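Local coordinates for PilZ domain-containing protein (Legionella pneumophila subsp. pneumophila, PDB 4Q63) that is of uncharacterised function but, as a PilZ-like protein, may bind the bacterial second messenger cyclic-di-GMP, at residues Val91-Arg94 / Leu95-Glu98. Numbering follows the deposited sequence.
With CD (cadmium ion), chain D.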
ATOM      1  N   VAL A  91      -8.689  -7.738   3.547  1.00 44.13           N
ATOM      2  CA  VAL A  91      -7.714  -7.617   4.627  1.00 43.30           C
ATOM      3  C   VAL A  91      -7.888  -6.260   5.317  1.00 38.60           C
ATOM      4  O   VAL A  91      -7.865  -6.156   6.544  1.00 41.91           O
ATOM      5  CB  VAL A  91      -6.269  -7.760   4.095  1.00 48.53           C
ATOM      6  CG1 VAL A  91      -5.253  -7.537   5.219  1.00 49.43           C
ATOM      7  CG2 VAL A  91      -6.075  -9.129   3.470  1.00 54.81           C
ATOM      8  N   LEU A  92      -8.071  -5.226   4.517  1.00 40.40           N
ATOM      9  CA  LEU A  92      -8.312  -3.884   5.039  1.00 39.58           C
ATOM     10  C   LEU A  92      -9.617  -3.789   5.811  1.00 44.10           C
ATOM     11  O   LEU A  92      -9.693  -3.088   6.815  1.00 48.52           O
ATOM     12  CB  LEU A  92      -8.306  -2.865   3.903  1.00 38.87           C
ATOM     13  CG  LEU A  92      -6.932  -2.690   3.260  1.00 41.42           C
ATOM     14  CD1 LEU A  92      -7.034  -1.707   2.107  1.00 33.84           C
ATOM     15  CD2 LEU A  92      -5.875  -2.252   4.288  1.00 41.19           C
ATOM     16  N   LYS A  93     -10.644  -4.495   5.345  1.00 46.94           N
ATOM     17  CA  LYS A  93     -11.927  -4.518   6.043  1.00 48.87           C
ATOM     18  C   LYS A  93     -11.792  -5.234   7.385  1.00 51.54           C
ATOM     19  O   LYS A  93     -12.483  -4.903   8.364  1.00 52.07           O
ATOM     20  CB  LYS A  93     -12.997  -5.200   5.188  1.00 50.67           C
ATOM     21  CG  LYS A  93     -14.372  -5.255   5.847  1.00 59.49           C
ATOM     22  CD  LYS A  93     -15.354  -6.069   5.021  0.86 63.90           C
ATOM     23  CE  LYS A  93     -16.656  -6.288   5.781  0.73 72.02           C
ATOM     24  NZ  LYS A  93     -17.565  -7.226   5.068  0.71 76.39           N
ATOM     25  N   ARG A  94     -10.910  -6.224   7.436  1.00 49.31           N
ATOM     26  CA  ARG A  94     -10.649  -6.899   8.698  1.00 54.14           C
ATOM     27  C   ARG A  94      -9.904  -5.949   9.636  1.00 46.93           C
ATOM     28  O   ARG A  94     -10.290  -5.784  10.786  1.00 52.62           O
ATOM     29  CB  ARG A  94      -9.858  -8.192   8.493  1.00 52.25           C
ATOM     30  CG  ARG A  94      -9.427  -8.850   9.797  1.00 58.94           C
ATOM     31  CD  ARG A  94      -8.541 -10.062   9.562  1.00 65.16           C
ATOM     32  NE  ARG A  94      -7.832 -10.455  10.780  1.00 70.36           N
ATOM     33  CZ  ARG A  94      -7.688 -11.707  11.201  1.00 81.54           C
ATOM     34  NH1 ARG A  94      -8.209 -12.706  10.504  1.00 88.44           N
ATOM     35  NH2 ARG A  94      -7.028 -11.964  12.324  1.00 84.58           N
ATOM     36  N   LEU A  95      -8.856  -5.304   9.129  1.00 46.01           N
ATOM     37  CA  LEU A  95      -8.074  -4.360   9.934  1.00 49.05           C
ATOM     38  C   LEU A  95      -8.922  -3.196  10.461  1.00 53.93           C
ATOM     39  O   LEU A  95      -8.729  -2.731  11.583  1.00 54.80           O
ATOM     40  CB  LEU A  95      -6.878  -3.823   9.138  1.00 45.28           C
ATOM     41  CG  LEU A  95      -5.983  -2.794   9.845  1.00 49.09           C
ATOM     42  CD1 LEU A  95      -5.454  -3.320  11.185  1.00 50.38           C
ATOM     43  CD2 LEU A  95      -4.829  -2.358   8.936  1.00 43.07           C
ATOM     44  N   ARG A  96      -9.862  -2.735   9.642  1.00 55.65           N
ATOM     45  CA  ARG A  96     -10.741  -1.640  10.031  1.00 62.22           C
ATOM     46  C   ARG A  96     -11.694  -2.055  11.157  1.00 65.16           C
ATOM     47  O   ARG A  96     -11.951  -1.278  12.078  1.00 64.72           O
ATOM     48  CB  ARG A  96     -11.527  -1.140   8.819  1.00 64.49           C
ATOM     49  CG  ARG A  96     -12.304   0.134   9.070  1.00 75.18           C
ATOM     50  CD  ARG A  96     -13.329   0.335   7.973  1.00 82.94           C
ATOM     51  NE  ARG A  96     -14.187  -0.841   7.850  1.00 89.59           N
ATOM     52  CZ  ARG A  96     -15.173  -0.964   6.967  1.00 93.20           C
ATOM     53  NH1 ARG A  96     -15.897  -2.075   6.936  1.00 97.60           N
ATOM     54  NH2 ARG A  96     -15.438   0.022   6.120  1.00 91.58           N
ATOM     55  N   ASP A  97     -12.206  -3.283  11.079  1.00 68.50           N
ATOM     56  CA  ASP A  97     -13.083  -3.827  12.119  1.00 75.03           C
ATOM     57  C   ASP A  97     -12.342  -4.041  13.438  1.00 71.72           C
ATOM     58  O   ASP A  97     -12.921  -3.894  14.516  1.00 70.63           O
ATOM     59  CB  ASP A  97     -13.726  -5.146  11.670  1.00 82.77           C
ATOM     60  CG  ASP A  97     -14.718  -4.962  10.535  1.00 88.78           C
ATOM     61  OD1 ASP A  97     -15.186  -3.820  10.332  1.00 92.94           O
ATOM     62  OD2 ASP A  97     -15.036  -5.960   9.850  1.00 89.65           O
ATOM     63  N   GLU A  98     -11.063  -4.390  13.348  1.00 64.72           N
ATOM     64  CA  GLU A  98     -10.236  -4.578  14.540  1.00 68.83           C
ATOM     65  C   GLU A  98     -10.028  -3.283  15.312  1.00 68.04           C
ATOM     66  O   GLU A  98      -9.966  -3.289  16.539  1.00 70.70           O
ATOM     67  CB  GLU A  98      -8.877  -5.160  14.163  1.00 67.07           C
ATOM     68  CG  GLU A  98      -8.850  -6.668  14.099  1.00 71.17           C
ATOM     69  CD  GLU A  98      -7.622  -7.162  13.379  1.00 68.09           C
ATOM     70  OE1 GLU A  98      -7.595  -8.345  12.975  1.00 75.96           O
ATOM     71  OE2 GLU A  98      -6.683  -6.354  13.216  1.00 57.93           O
TER
HETATM   72 CD    CD D 203      -5.017  -8.118  12.397  1.00 45.54          CD
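Arg94 and Glu98, one helical turn apart, form a salt bridge in which Arg94 NE donates to Glu98 OE1 at 3.1 Å. The N-H...O angle is 149°. Glu98 OE1 lies at the edge of the guanidinium, somewhat tilted from its plane, and is met nearly along its own C-O axis. Carboxylate and guanidinium planes stand 85° apart. NE alone makes the bond, unlike a flat two-pronged pair, and Arg94 NH2 stays 3.7 Å from Glu98 OE1. The Arg94 chain leaves with CG anti to the backbone N (chi1 174°) and stays extended to NE, which brings NE to Glu98 OE1.

That carboxylate is also a metal ligand. Both of its oxygens hold a cadmium ion, Glu98 OE1 and OE2 each at 2.6 Å, and His57 ND1 is among the other ligands. OE1 is therefore shared between metal and arginine, which probably helps fix the rotation of the carboxylate.

On another side of the helix, the extended Lys93 chain crosses the bent Arg96 chain, with Lys93 CG 3.7 Å from Arg96 NH1. The Arg96 guanidinium makes a cation-pi contact with Phe10.

The backbone forms the i to i+4 ladder: Leu95 N to Val91 O, Arg96 N to Leu92 O and Asp97 N to Lys93 O. Glu98 N reaches Arg94 O at 3.0 Å, tying together the backbones of the salt-bridged pair.

Val91, Leu92 and Leu95 rest on Ile56 of strand 49-56. The arrangement is an i to i+4 Arg-Glu salt bridge whose Glu98 also chelates cadmium with His57, on the C-terminal helix 82-100, which packs against the beta-barrel of this PilZ-like fold.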